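Local coordinates for protein putative xanthine dehydrogenase YAGS fad-binding subunit (Escherichia coli, PDB 5G5G) that probably oxidises aldehydes at a molybdenum centre carrying a pterin cytosine dinucleotide, as one chain of a three-chain periplasmic aldehyde oxidase, at residues C[195-200]-C[204-209]; C[222-227]-C[251-256]. All coordinates share one frame; numbering follows the deposited sequence.

Interaction 1 (C[195-200]-C[204-209]); sequences SMAVWD and LTLWTS
The Trp207 indole is held between Met196 CE, 3.8 Å above one face, and Thr205 CG2 of its own strand over the opposite face, both displaced toward the rim. At its edge and in plane sits Met196 O, 3.5 Å from Trp207 CE3. Met196 CE makes a CH-pi contact on the six-membered ring, 23° off the normal. The chain reaches it with CG anti to the backbone N, then bends at chi3. Val198 CG2 approaches Trp207 CZ3 obliquely at 3.6 Å. The second indole, Trp199, carries Leu204 over one face: Leu204 CB stands 3.8 Å from the centroid of the six-membered ring, nearly on its normal, while Leu204 CD1 reaches NE1 of Trp199 at 3.7 Å. With CG anti to the carbonyl carbon (chi1 -64°), Trp199 brings its ring back toward the partner strand, and NE1 hydrogen-bonds Ala256 O on helix 250-262. A leucine in place of Trp199 would probably leave Ala256 O without this donor and strip Leu204 of the flat surface beneath it. The two indoles lie on opposite faces of an antiparallel hairpin whose strand axes meet at 167°. Val198 and Thr205 are a hydrogen-bonded pair, Thr205 N giving a nearly straight bond to Val198 O at 2.8 Å; Met196 and Trp207 form another. A water bridges Val198 O and Thr205 OG1. Flanking strands 266-269 and 231-234 extend the mixed sheet, and Leu220 and Leu224 of helix 213-224 press on Leu204. Backbone amides therefore fix the register, while one sheet face, with Ala197, Trp199, Leu204 and Leu206, is largely apolar and packs against helices, and Trp199 adds a directional bond to that interface.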
# COMPACT_ATOMS: atom_id res chain seq x y z
N SER C 195 9.60 -7.45 14.62
CA SER C 195 9.82 -7.41 16.06
C SER C 195 11.25 -7.83 16.37
O SER C 195 11.87 -8.63 15.64
CB SER C 195 8.86 -8.36 16.82
OG SER C 195 7.49 -8.04 16.62
N MET C 196 11.77 -7.32 17.47
CA MET C 196 13.04 -7.78 18.04
C MET C 196 12.81 -8.12 19.49
O MET C 196 12.18 -7.33 20.24
CB MET C 196 14.13 -6.71 17.92
CG MET C 196 15.44 -7.17 18.48
SD MET C 196 16.82 -6.06 18.17
CE MET C 196 16.51 -4.84 19.44
N ALA C 197 13.30 -9.30 19.90
CA ALA C 197 13.17 -9.75 21.30
C ALA C 197 14.50 -9.87 21.97
O ALA C 197 15.44 -10.36 21.36
CB ALA C 197 12.45 -11.06 21.37
N VAL C 198 14.57 -9.47 23.23
CA VAL C 198 15.72 -9.70 24.13
C VAL C 198 15.14 -10.24 25.43
O VAL C 198 14.21 -9.61 26.04
CB VAL C 198 16.49 -8.39 24.48
CG1 VAL C 198 17.60 -8.57 25.51
CG2 VAL C 198 17.06 -7.74 23.25
N TRP C 199 15.68 -11.36 25.89
CA TRP C 199 15.40 -11.85 27.25
C TRP C 199 16.55 -11.54 28.20
O TRP C 199 17.72 -11.66 27.82
CB TRP C 199 15.15 -13.34 27.29
CG TRP C 199 13.94 -13.82 26.55
CD1 TRP C 199 13.84 -13.98 25.19
CD2 TRP C 199 12.66 -14.16 27.09
NE1 TRP C 199 12.57 -14.40 24.86
CE2 TRP C 199 11.85 -14.56 26.01
CE3 TRP C 199 12.14 -14.22 28.40
CZ2 TRP C 199 10.54 -14.95 26.19
CZ3 TRP C 199 10.83 -14.60 28.56
CH2 TRP C 199 10.05 -14.97 27.48
N ASP C 200 16.19 -11.17 29.44
CA ASP C 200 17.15 -11.06 30.51
C ASP C 200 16.58 -11.93 31.61
O ASP C 200 15.60 -11.57 32.29
CB ASP C 200 17.34 -9.61 30.95
CG ASP C 200 18.38 -9.46 32.09
OD1 ASP C 200 19.20 -10.39 32.34
OD2 ASP C 200 18.38 -8.39 32.73
N LEU C 204 11.23 -10.33 29.34
CA LEU C 204 11.27 -10.16 27.88
C LEU C 204 11.07 -8.70 27.55
O LEU C 204 10.13 -8.08 28.08
CB LEU C 204 10.14 -10.97 27.29
CG LEU C 204 9.76 -10.77 25.83
CD1 LEU C 204 10.90 -11.14 24.88
CD2 LEU C 204 8.53 -11.54 25.46
N THR C 205 11.89 -8.15 26.66
CA THR C 205 11.58 -6.88 26.05
C THR C 205 11.38 -7.11 24.57
O THR C 205 12.19 -7.80 23.95
CB THR C 205 12.72 -5.84 26.29
OG1 THR C 205 12.95 -5.78 27.71
CG2 THR C 205 12.34 -4.46 25.78
N LEU C 206 10.27 -6.60 24.02
CA LEU C 206 9.94 -6.75 22.61
C LEU C 206 9.78 -5.37 22.01
O LEU C 206 8.89 -4.60 22.43
CB LEU C 206 8.64 -7.54 22.42
CG LEU C 206 8.41 -7.99 20.97
CD1 LEU C 206 9.14 -9.31 20.68
CD2 LEU C 206 6.96 -8.13 20.61
N TRP C 207 10.61 -5.07 21.03
CA TRP C 207 10.45 -3.90 20.19
C TRP C 207 9.63 -4.39 19.02
O TRP C 207 9.94 -5.42 18.39
CB TRP C 207 11.78 -3.40 19.69
CG TRP C 207 12.67 -2.78 20.76
CD1 TRP C 207 12.84 -1.46 20.98
CD2 TRP C 207 13.49 -3.45 21.72
NE1 TRP C 207 13.74 -1.25 22.02
CE2 TRP C 207 14.16 -2.46 22.48
CE3 TRP C 207 13.78 -4.81 21.99
CZ2 TRP C 207 15.08 -2.77 23.52
CZ3 TRP C 207 14.64 -5.11 23.05
CH2 TRP C 207 15.30 -4.11 23.79
N THR C 208 8.56 -3.68 18.69
CA THR C 208 7.64 -4.21 17.70
C THR C 208 6.93 -3.09 16.97
O THR C 208 7.21 -1.90 17.21
CB THR C 208 6.64 -5.20 18.40
OG1 THR C 208 5.88 -5.96 17.43
CG2 THR C 208 5.70 -4.43 19.30
N SER C 209 6.02 -3.48 16.07
CA SER C 209 5.21 -2.57 15.28
C SER C 209 3.75 -2.96 15.59
O SER C 209 3.27 -3.98 15.12
CB SER C 209 5.54 -2.72 13.77
OG SER C 209 4.89 -1.71 13.01
O HOH W 1 14.50 -7.83 28.63

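Interaction 2 (C[222-227]-C[251-256]); sequences KTLKVP and DALLAA
Leu253 meets Thr223 and Leu224 through its branch end, and the interface between the two helical segments rests on that end and on Ala256. From CB, CG continues anti to the backbone N (chi1 178°), which carries the two methyls over to the last turn of helix 213-224. CD1 makes the closest approaches, 3.7 Å to Thr223 CG2 and 3.8 Å to Leu224 CD2, so it touches both residues. CD2 also reaches Thr223 CG2, at 4.0 Å. Thr223 can offer its methyl because OG1 is turned to its own helix, where it hydrogen-bonds Asp219 O. Leu224 and Leu253 run past each other in opposite directions, and the other Leu224 branch, CD1, rests on Ala256 CB at 4.0 Å. These distances are ordinary van der Waals spacing, and just 159 Å² is buried, so the joint is small and apolar. Lys225, with phi at 63°, is the C-prime residue of a Schellman motif that ends helix 213-224 right after Leu224. The contact thus joins the C-terminal end of that helix to helix 250-262, with Trp199 and Leu204 of strands 194-200 and 203-208 meeting Leu224 beside it.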
# COMPACT_ATOMS: atom_id res chain seq x y z
N LYS C 222 0.15 -14.27 27.36
CA LYS C 222 -0.71 -15.44 27.40
C LYS C 222 -0.25 -16.53 26.44
O LYS C 222 -0.39 -17.73 26.72
CB LYS C 222 -2.15 -15.05 27.07
CG LYS C 222 -3.16 -16.18 27.19
CD LYS C 222 -4.59 -15.63 27.06
CE LYS C 222 -5.65 -16.71 26.76
NZ LYS C 222 -6.28 -17.44 27.89
N THR C 223 0.21 -16.12 25.27
CA THR C 223 0.67 -17.07 24.26
C THR C 223 1.93 -17.80 24.73
O THR C 223 2.06 -19.05 24.62
CB THR C 223 0.94 -16.35 22.92
OG1 THR C 223 -0.21 -15.60 22.49
CG2 THR C 223 1.27 -17.36 21.86
N LEU C 224 2.87 -17.05 25.26
CA LEU C 224 4.10 -17.63 25.84
C LEU C 224 3.91 -18.35 27.16
O LEU C 224 4.82 -19.12 27.56
CB LEU C 224 5.12 -16.54 26.10
CG LEU C 224 5.67 -15.84 24.82
CD1 LEU C 224 6.57 -14.68 25.22
CD2 LEU C 224 6.41 -16.86 23.98
N LYS C 225 2.79 -18.08 27.84
CA LYS C 225 2.53 -18.63 29.21
C LYS C 225 3.54 -18.13 30.21
O LYS C 225 4.16 -18.88 30.97
CB LYS C 225 2.47 -20.15 29.19
CG LYS C 225 1.44 -20.74 28.23
CD LYS C 225 1.56 -22.27 28.18
CE LYS C 225 0.22 -22.94 27.91
NZ LYS C 225 -0.37 -23.56 29.14
N VAL C 226 3.70 -16.83 30.23
CA VAL C 226 4.60 -16.16 31.16
C VAL C 226 3.80 -15.06 31.86
O VAL C 226 2.77 -14.63 31.35
CB VAL C 226 5.88 -15.57 30.51
CG1 VAL C 226 6.67 -16.64 29.79
CG2 VAL C 226 5.57 -14.40 29.57
N PRO C 227 4.27 -14.62 33.04
CA PRO C 227 3.57 -13.52 33.72
C PRO C 227 3.62 -12.26 32.90
O PRO C 227 4.68 -11.87 32.40
CB PRO C 227 4.40 -13.34 35.01
CG PRO C 227 4.91 -14.70 35.29
CD PRO C 227 5.32 -15.21 33.91
N ASP C 251 5.40 -12.45 13.72
CA ASP C 251 6.76 -11.86 13.95
C ASP C 251 7.13 -11.74 15.45
O ASP C 251 8.27 -11.99 15.86
CB ASP C 251 6.89 -10.49 13.29
CG ASP C 251 5.86 -9.47 13.82
OD1 ASP C 251 4.65 -9.81 13.80
OD2 ASP C 251 6.27 -8.37 14.29
N ALA C 252 6.19 -11.24 16.23
CA ALA C 252 6.36 -11.00 17.65
C ALA C 252 6.52 -12.32 18.42
O ALA C 252 7.43 -12.47 19.25
CB ALA C 252 5.15 -10.23 18.15
N LEU C 253 5.60 -13.24 18.20
CA LEU C 253 5.70 -14.54 18.82
C LEU C 253 7.01 -15.21 18.47
O LEU C 253 7.74 -15.68 19.37
CB LEU C 253 4.54 -15.44 18.43
CG LEU C 253 4.64 -16.84 19.05
CD1 LEU C 253 4.68 -16.80 20.56
CD2 LEU C 253 3.50 -17.72 18.60
N LEU C 254 7.34 -15.24 17.18
CA LEU C 254 8.52 -16.03 16.77
C LEU C 254 9.80 -15.37 17.25
O LEU C 254 10.75 -16.07 17.68
CB LEU C 254 8.51 -16.29 15.27
CG LEU C 254 7.45 -17.37 14.93
CD1 LEU C 254 7.23 -17.37 13.45
CD2 LEU C 254 7.89 -18.75 15.29
N ALA C 255 9.86 -14.03 17.23
CA ALA C 255 11.04 -13.35 17.77
C ALA C 255 11.28 -13.75 19.21
O ALA C 255 12.41 -14.08 19.62
CB ALA C 255 10.91 -11.83 17.65
N ALA C 256 10.20 -13.71 19.99
CA ALA C 256 10.25 -14.03 21.40
C ALA C 256 10.68 -15.48 21.68
O ALA C 256 11.59 -15.75 22.48
CB ALA C 256 8.90 -13.75 22.05

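From the N terminus, interaction 1 comes first and closes a tight hairpin with three residues between its segments. The chain then leaves strand 203-208 for helix 213-224, and interaction 2 closes a loop of 23 residues ending in helix 250-262. The contacts stand in series, neither nested nor crossed. That second loop contains strand 231-234, which lies parallel to 203-208 at the edge of the sheet, and Gly243 and Leu246, which line the dioxothiomolybdenum pocket. With centres 10 Å apart, the two contacts touch: Ser195 OG lies 2.7 Å from Asp251 OD2, a probable hydrogen bond joining sheet and helix 250-262.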